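Local structure of HpcH/HpaI aldolase/citrate lyase family protein (Burkholderia cenocepacia, 4MF4) at residues 15-18 / 19-23; 89-92 / 93-97; 115-118 / 119-123; 167-170 / 171-175. The protein belongs to the HpcH/HpaI aldolase/citrate lyase family and folds as a TIM barrel, a closed ring of eight parallel strands wrapped by helices. One frame throughout, in Å; residues are numbered along the deposited sequence. Where two conformers were deposited one is given.

How the interactions relate
All four are local contacts between residues about one turn apart, on or at the ends of helices of one TIM barrel, and they follow one another along the chain. Interactions 2 and 3 are the closest pair, their centres about 11 Å apart: the CG of Pro90 packs on CD2 of Leu121 at 3.9 Å, and CD1 of Leu97 on CA of Thr122 at 3.8 Å. Interaction 1 comes near interaction 3 where two like charges, Lys17 NZ and Arg123 NH2, lie 3.8 Å apart. Interaction 4 stands apart, its nearest atoms about 8 Å from interaction 3 and about 13 Å from interaction 1. Of the four, interaction 2 alone touches other subunits.

Interaction 1 of 4, residues 15-18 / 19-23; sequences SLKQ and RLRDG
In one of its two conformers Arg19 folds back along the helix and grips Ser15 side-on, using NE and one terminal nitrogen for two different atoms. Its NE donates to the backbone oxygen Ser15 O at 2.9 Å, while NH2 meets the hydroxyl oxygen Ser15 OG at 2.6 Å, approaching 22° out of the guanidinium plane. A bend at chi3 (-84°) turns the arginine's tip back toward the serine. In that conformer Ser15 O is held twice, because the ordinary helical bond from Arg19 N arrives over one face of the carbonyl plane and NE over the opposite face. Glu80 is a further partner of the serine hydroxyl.

These residues form the short helix 15-22, which precedes the first strand of the TIM barrel, 27-32, and lays Leu16 and Leu20 against Leu27 of that strand.

On another side of the helix Lys17 and Arg21 run alongside each other and point the same way. Lys17 CE lies at the edge of the Arg21 guanidinium, in its plane and 3.3 Å from NE. Their like charges would be expected to repel, but each has its own acceptor: the lysine bonds to the backbone oxygens of Val159 and Ala157, and the arginine makes a salt bridge with Asp184. Gln18 instead crosses Asp22 at about a right angle, and its CG is 3.5 Å from Asp22 OD2.

Interaction 2 of 4, residues 89-92 / 93-97; sequences EPWL and VKRAL
Trp91 sets CG between its backbone N and carbonyl carbon (chi1 84°), and Arg95, four residues on, bends at chi2 (-62°); together these torsions bring indole and guanidinium into contact. The ring meets the arginine edge-on: Trp91 CZ3 stands over the centre of one guanidinium face, 3.9 Å from Arg95 CZ, and the two planes are 86° apart. It is thus the rim of the indole, and not its pi face, that meets the cation. One face of the indole is covered by Leu92 CD2, 3.7 Å above the ring plane and offset toward the rim.

In the backbone, the first turn of helix 90-98 is tied by regular bonds, among them Lys94 N to Pro90 O at 2.9 Å. This is the helix of the beta-alpha-beta unit that links strands 80-84 and 103-106. Trp91 also packs on Trp91 of a third subunit.

Arg95 finds its polar partners elsewhere, in Ser62 of its own chain and in Asp61 and the backbone oxygen of Met55 of a second subunit. Those bonds hold the guanidinium in the subunit interface, where the carbon edge of the indole, at CZ3, abuts one of its faces while the charge is met by its oxygen partners.

Interaction 3 of 4, residues 115-118 / 119-123; sequences AAHA and VRLTR
This is a CH-pi contact within the last turns of helix 112-121, on the outer layer of the TIM barrel, with Leu121 set over the ring of His117 one turn earlier. Leu121 CG lies 4.1 Å from the ring centroid and 19° off its normal, so the leucine comes over the face. Both methyls lie on that same face, over the CE1-NE2 side: CD1 is 3.8 Å from His117 CE1, and CD2 is 3.8 Å from NE2. The histidine reaches this position by holding CG anti to its backbone N (chi1 -179°), which swings the ring along the helix toward the later residue. Its ND1 is hydrogen-bonded to Arg88 NE, a bond that probably limits the ring's rotation.

The backbone joins the same two residues, Leu121 N donating to His117 O at 3.0 Å. The side chain of Thr122 turns back on the preceding turn. Thr122 OG1 donates to Val119 O at 2.8 Å, lying in the carbonyl plane on a lone pair, and the same oxygen accepts from Thr122 N, so two donors grip it. Arg123 NH1 in turn donates to Thr122 OG1 at 2.8 Å, and one face of its guanidinium lies against Val119 CG1.

Arg120 is tied to the loop beyond through its bond to Asp131 O. Leu121 leans on Pro90 and Val93 of helix 90-98, while Thr122 packs against Leu104 and Phe106 of strand 103-106 and Val161 of strand 160-165, which places this helix end across two neighbouring strands.

Interaction 4 of 4, residues 167-170 / 171-175; sequences SARG and VDEVE
Val171 and Ser167 meet at the start of helix 168-172, where Val171 N donates to Ser167 O at 3.0 Å and the valine's CG2 lies 3.2 Å from the same oxygen. Asp172, the next residue, can be followed outward atom by atom. Its CB sits 3.6 Å from Arg169 O and slightly farther from Ala168 O. With CG anti to the carbonyl carbon (chi1 -66°), the carboxylate folds back over the preceding turn, and CG comes 3.3 Å from Ala168 O. At the tip OD2 is 2.8 Å from that same Ala168 O, an approach of two acceptors and no bond, which would be expected to be electrostatically unfavourable, so the placing of this carboxylate is doubtful. The other oxygen, OD1, turns to Arg214 of helix 206-222 in a long, weak ion pair. Ala168 O does have a donor, Asp172 N.

Farther along, Glu173 N makes two weak bonds, to Arg169 O and to Gly170 O, where Glu173 leaves helical backbone angles. The CG atoms of Arg169 and Glu173 come to 4.3 Å before their charged ends part, the arginine to Glu110 and the glutamate to Arg176.

At the other end Ser167 OG accepts from Gly170 N at 3.1 Å, the side-chain bond of a serine N-cap, here opening a short helix that follows strand 160-165 of the TIM barrel.

Interaction 1 of 4, residues 15-18 / 19-23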
# COMPACT_ATOMS: atom_id res chain seq x y z
N SER A 15 24.80 -19.63 -2.33
CA SER A 15 26.17 -19.60 -1.84
C SER A 15 26.21 -19.67 -0.32
O SER A 15 27.25 -20.05 0.25
CB SER A 15 26.90 -18.34 -2.33
OG SER A 15 26.43 -17.16 -1.69
N LEU A 16 25.11 -19.27 0.33
CA LEU A 16 25.03 -19.33 1.78
C LEU A 16 24.94 -20.78 2.23
O LEU A 16 25.61 -21.18 3.20
CB LEU A 16 23.84 -18.53 2.32
CG LEU A 16 23.83 -18.37 3.83
CD1 LEU A 16 25.01 -17.54 4.30
CD2 LEU A 16 22.53 -17.75 4.32
N LYS A 17 24.13 -21.58 1.53
CA LYS A 17 24.04 -23.01 1.82
C LYS A 17 25.40 -23.69 1.62
O LYS A 17 25.81 -24.52 2.45
CB LYS A 17 23.03 -23.71 0.92
CG LYS A 17 22.69 -25.11 1.36
CD LYS A 17 21.76 -25.83 0.36
CE LYS A 17 21.40 -27.25 0.83
NZ LYS A 17 20.27 -27.86 0.04
N GLN A 18 26.06 -23.35 0.51
CA GLN A 18 27.30 -24.01 0.15
C GLN A 18 28.36 -23.70 1.22
O GLN A 18 29.05 -24.60 1.71
CB GLN A 18 27.71 -23.59 -1.26
CG GLN A 18 29.08 -24.08 -1.72
CD GLN A 18 30.17 -23.08 -1.38
OE1 GLN A 18 30.14 -21.93 -1.85
NE2 GLN A 18 31.13 -23.49 -0.57
N ARG A 19 28.50 -22.42 1.56
CA ARG A 19 29.43 -22.02 2.62
C ARG A 19 29.09 -22.65 3.97
O ARG A 19 29.98 -23.16 4.65
CB ARG A 19 29.52 -20.51 2.73
CG ARG A 19 30.28 -19.87 1.57
CD ARG A 19 30.16 -18.35 1.61
NE ARG A 19 28.95 -17.85 0.99
CZ ARG A 19 28.53 -16.59 1.10
NH1 ARG A 19 29.22 -15.76 1.85
NH2 ARG A 19 27.43 -16.19 0.51
N LEU A 20 27.80 -22.66 4.35
CA LEU A 20 27.37 -23.30 5.62
C LEU A 20 27.77 -24.77 5.73
O LEU A 20 28.23 -25.21 6.80
CB LEU A 20 25.87 -23.21 5.84
CG LEU A 20 25.27 -21.88 6.28
CD1 LEU A 20 23.78 -22.05 6.18
CD2 LEU A 20 25.67 -21.46 7.69
N ARG A 21 27.58 -25.53 4.65
CA ARG A 21 27.88 -26.97 4.62
C ARG A 21 29.36 -27.25 4.41
O ARG A 21 29.83 -28.28 4.88
CB ARG A 21 27.14 -27.69 3.47
CG ARG A 21 25.63 -27.88 3.64
CD ARG A 21 25.14 -28.73 2.47
NE ARG A 21 23.71 -29.00 2.42
CZ ARG A 21 23.05 -29.86 3.21
NH1 ARG A 21 23.68 -30.55 4.16
NH2 ARG A 21 21.72 -30.02 3.05
N ASP A 22 30.07 -26.40 3.67
CA ASP A 22 31.43 -26.73 3.17
C ASP A 22 32.58 -25.97 3.80
O ASP A 22 33.69 -26.47 3.82
CB ASP A 22 31.55 -26.52 1.65
CG ASP A 22 30.66 -27.46 0.83
OD1 ASP A 22 30.30 -28.55 1.32
OD2 ASP A 22 30.30 -27.09 -0.32
N GLY A 23 32.33 -24.75 4.28
CA GLY A 23 33.39 -23.89 4.77
C GLY A 23 33.51 -23.99 6.27
O GLY A 23 32.66 -24.61 6.91

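Interaction 2 of 4, residues 89-92 / 93-97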
# COMPACT_ATOMS: atom_id res chain seq x y z
N GLU A 89 3.84 -23.69 9.21
CA GLU A 89 2.59 -24.00 8.54
C GLU A 89 2.88 -24.12 7.06
O GLU A 89 3.52 -23.25 6.49
CB GLU A 89 1.56 -22.88 8.73
CG GLU A 89 1.19 -22.50 10.18
CD GLU A 89 0.46 -23.58 10.95
OE1 GLU A 89 -0.06 -24.56 10.35
OE2 GLU A 89 0.41 -23.47 12.20
N PRO A 90 2.40 -25.18 6.41
CA PRO A 90 2.65 -25.35 4.99
C PRO A 90 2.41 -24.06 4.14
O PRO A 90 3.26 -23.68 3.31
CB PRO A 90 1.67 -26.47 4.57
CG PRO A 90 1.40 -27.25 5.82
CD PRO A 90 1.64 -26.31 7.00
N TRP A 91 1.28 -23.38 4.36
CA TRP A 91 0.95 -22.23 3.51
C TRP A 91 1.93 -21.05 3.65
O TRP A 91 2.25 -20.38 2.66
CB TRP A 91 -0.51 -21.79 3.72
CG TRP A 91 -0.79 -20.87 4.87
CD1 TRP A 91 -1.10 -21.24 6.15
CD2 TRP A 91 -0.92 -19.43 4.85
NE1 TRP A 91 -1.36 -20.12 6.94
CE2 TRP A 91 -1.24 -19.00 6.17
CE3 TRP A 91 -0.78 -18.47 3.86
CZ2 TRP A 91 -1.48 -17.67 6.48
CZ3 TRP A 91 -0.99 -17.14 4.18
CH2 TRP A 91 -1.33 -16.75 5.48
N LEU A 92 2.42 -20.81 4.86
CA LEU A 92 3.44 -19.77 5.11
C LEU A 92 4.80 -20.09 4.47
O LEU A 92 5.48 -19.23 3.92
CB LEU A 92 3.61 -19.60 6.61
CG LEU A 92 2.41 -18.97 7.31
CD1 LEU A 92 2.47 -19.11 8.82
CD2 LEU A 92 2.27 -17.50 6.89
N VAL A 93 5.19 -21.35 4.52
CA VAL A 93 6.46 -21.81 3.94
C VAL A 93 6.41 -21.73 2.42
O VAL A 93 7.37 -21.31 1.81
CB VAL A 93 6.80 -23.24 4.39
CG1 VAL A 93 7.96 -23.88 3.62
CG2 VAL A 93 7.10 -23.24 5.88
N LYS A 94 5.29 -22.16 1.83
CA LYS A 94 4.99 -22.02 0.44
C LYS A 94 5.13 -20.56 -0.02
O LYS A 94 5.78 -20.29 -1.01
CB LYS A 94 3.55 -22.50 0.26
CG LYS A 94 3.12 -22.89 -1.11
CD LYS A 94 1.75 -23.57 -1.02
CE LYS A 94 1.83 -24.96 -0.45
NZ LYS A 94 0.45 -25.39 -0.05
N ARG A 95 4.50 -19.64 0.71
CA ARG A 95 4.61 -18.20 0.38
C ARG A 95 6.09 -17.73 0.30
O ARG A 95 6.51 -17.06 -0.64
CB ARG A 95 3.85 -17.34 1.38
CG ARG A 95 2.33 -17.36 1.27
CD ARG A 95 1.79 -16.84 -0.03
NE ARG A 95 0.32 -16.69 0.01
CZ ARG A 95 -0.34 -15.68 0.57
NH1 ARG A 95 0.29 -14.71 1.25
NH2 ARG A 95 -1.67 -15.66 0.49
N ALA A 96 6.89 -18.09 1.29
CA ALA A 96 8.28 -17.62 1.33
C ALA A 96 9.10 -18.25 0.19
O ALA A 96 9.82 -17.57 -0.51
CB ALA A 96 8.90 -17.94 2.67
N LEU A 97 8.96 -19.55 -0.02
CA LEU A 97 9.68 -20.21 -1.11
C LEU A 97 9.21 -19.72 -2.48
O LEU A 97 10.04 -19.45 -3.37
CB LEU A 97 9.52 -21.74 -1.04
CG LEU A 97 10.21 -22.42 0.15
CD1 LEU A 97 9.91 -23.89 0.06
CD2 LEU A 97 11.70 -22.19 0.23

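Interaction 3 of 4, residues 115-118 / 119-123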
# COMPACT_ATOMS: atom_id res chain seq x y z
N ALA A 115 11.98 -30.70 13.19
CA ALA A 115 13.05 -30.37 12.23
C ALA A 115 12.83 -31.09 10.90
O ALA A 115 12.88 -30.48 9.83
CB ALA A 115 14.41 -30.74 12.82
N ALA A 116 12.57 -32.40 10.98
CA ALA A 116 12.24 -33.20 9.78
C ALA A 116 11.01 -32.65 9.03
O ALA A 116 11.01 -32.60 7.82
CB ALA A 116 12.00 -34.66 10.17
N HIS A 117 9.97 -32.26 9.75
CA HIS A 117 8.76 -31.68 9.12
C HIS A 117 9.10 -30.37 8.40
O HIS A 117 8.73 -30.15 7.27
CB HIS A 117 7.65 -31.50 10.16
CG HIS A 117 6.38 -30.96 9.58
ND1 HIS A 117 5.84 -29.75 9.95
CD2 HIS A 117 5.58 -31.43 8.60
CE1 HIS A 117 4.73 -29.52 9.27
NE2 HIS A 117 4.56 -30.52 8.43
N ALA A 118 9.90 -29.53 9.02
CA ALA A 118 10.34 -28.26 8.48
C ALA A 118 11.06 -28.49 7.17
O ALA A 118 10.73 -27.87 6.16
CB ALA A 118 11.24 -27.54 9.50
N VAL A 119 11.95 -29.46 7.15
CA VAL A 119 12.64 -29.85 5.92
C VAL A 119 11.70 -30.34 4.83
O VAL A 119 11.83 -29.90 3.71
CB VAL A 119 13.74 -30.93 6.16
CG1 VAL A 119 14.34 -31.43 4.83
CG2 VAL A 119 14.86 -30.36 7.01
N ARG A 120 10.79 -31.25 5.16
CA ARG A 120 9.82 -31.79 4.20
C ARG A 120 9.04 -30.69 3.51
O ARG A 120 8.76 -30.77 2.32
CB ARG A 120 8.79 -32.71 4.89
CG ARG A 120 9.33 -34.04 5.40
CD ARG A 120 8.23 -34.83 6.11
NE ARG A 120 7.22 -35.24 5.13
CZ ARG A 120 6.04 -35.80 5.40
NH1 ARG A 120 5.66 -36.01 6.66
NH2 ARG A 120 5.22 -36.13 4.40
N LEU A 121 8.67 -29.67 4.27
CA LEU A 121 7.88 -28.57 3.76
C LEU A 121 8.66 -27.79 2.72
O LEU A 121 8.04 -27.14 1.89
CB LEU A 121 7.41 -27.62 4.85
CG LEU A 121 6.38 -28.12 5.87
CD1 LEU A 121 6.14 -26.98 6.84
CD2 LEU A 121 5.05 -28.56 5.27
N THR A 122 9.98 -27.89 2.72
CA THR A 122 10.81 -27.19 1.73
C THR A 122 11.25 -27.99 0.50
O THR A 122 11.91 -27.42 -0.39
CB THR A 122 12.10 -26.59 2.36
OG1 THR A 122 13.07 -27.63 2.62
CG2 THR A 122 11.77 -25.84 3.61
N ARG A 123 10.83 -29.27 0.42
CA ARG A 123 11.29 -30.17 -0.63
C ARG A 123 10.14 -30.61 -1.56
O ARG A 123 9.11 -31.05 -1.11
CB ARG A 123 11.94 -31.42 -0.04
CG ARG A 123 13.23 -31.19 0.77
CD ARG A 123 14.23 -30.35 0.00
NE ARG A 123 15.61 -30.47 0.48
CZ ARG A 123 16.22 -29.63 1.32
NH1 ARG A 123 15.61 -28.59 1.87
NH2 ARG A 123 17.50 -29.85 1.62

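Interaction 4 of 4, residues 167-170 / 171-175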
# COMPACT_ATOMS: atom_id res chain seq x y z
N SER A 167 14.35 -23.62 23.28
CA SER A 167 13.60 -24.15 24.38
C SER A 167 14.43 -25.18 25.10
O SER A 167 15.40 -25.72 24.56
CB SER A 167 12.41 -24.86 23.78
OG SER A 167 12.90 -25.74 22.77
N ALA A 168 14.00 -25.55 26.29
CA ALA A 168 14.69 -26.56 27.06
C ALA A 168 14.55 -27.99 26.49
O ALA A 168 15.46 -28.83 26.56
CB ALA A 168 14.18 -26.53 28.47
N ARG A 169 13.37 -28.29 25.96
CA ARG A 169 13.17 -29.58 25.31
C ARG A 169 14.07 -29.64 24.07
O ARG A 169 14.66 -30.66 23.76
CB ARG A 169 11.70 -29.77 24.91
CG ARG A 169 11.50 -30.97 23.98
CD ARG A 169 10.03 -31.26 23.77
NE ARG A 169 9.27 -30.04 23.50
CZ ARG A 169 7.94 -30.00 23.45
NH1 ARG A 169 7.23 -31.10 23.70
NH2 ARG A 169 7.30 -28.85 23.18
N GLY A 170 14.14 -28.53 23.36
CA GLY A 170 14.96 -28.46 22.14
C GLY A 170 16.42 -28.69 22.45
O GLY A 170 17.12 -29.37 21.71
N VAL A 171 16.89 -28.11 23.56
CA VAL A 171 18.27 -28.33 23.97
C VAL A 171 18.51 -29.82 24.29
O VAL A 171 19.53 -30.37 23.87
CB VAL A 171 18.71 -27.42 25.13
CG1 VAL A 171 20.15 -27.74 25.50
CG2 VAL A 171 18.63 -25.94 24.72
N ASP A 172 17.56 -30.48 24.96
CA ASP A 172 17.72 -31.91 25.28
C ASP A 172 17.76 -32.77 24.01
O ASP A 172 18.40 -33.81 23.98
CB ASP A 172 16.60 -32.40 26.19
CG ASP A 172 16.64 -31.76 27.57
OD1 ASP A 172 17.71 -31.78 28.23
OD2 ASP A 172 15.59 -31.24 28.00
N GLU A 173 17.10 -32.29 22.95
CA GLU A 173 16.94 -33.02 21.72
C GLU A 173 17.94 -32.59 20.66
O GLU A 173 17.89 -33.07 19.54
CB GLU A 173 15.48 -32.78 21.20
CG GLU A 173 14.37 -33.50 21.97
CD GLU A 173 14.34 -35.00 21.65
OE1 GLU A 173 13.26 -35.59 21.56
OE2 GLU A 173 15.40 -35.58 21.40
N VAL A 174 18.90 -31.72 21.01
CA VAL A 174 19.68 -31.01 20.01
C VAL A 174 20.64 -31.87 19.19
O VAL A 174 20.87 -31.60 18.02
CB VAL A 174 20.44 -29.81 20.59
CG1 VAL A 174 21.60 -30.26 21.46
CG2 VAL A 174 20.97 -28.94 19.44
N GLU A 175 21.18 -32.93 19.78
CA GLU A 175 22.05 -33.81 19.01
C GLU A 175 21.22 -34.53 17.92
O GLU A 175 21.65 -34.65 16.79
CB GLU A 175 22.82 -34.78 19.93
CG GLU A 175 23.74 -34.05 20.94
CD GLU A 175 23.05 -33.56 22.22
OE1 GLU A 175 21.84 -33.86 22.45
OE2 GLU A 175 23.71 -32.85 23.04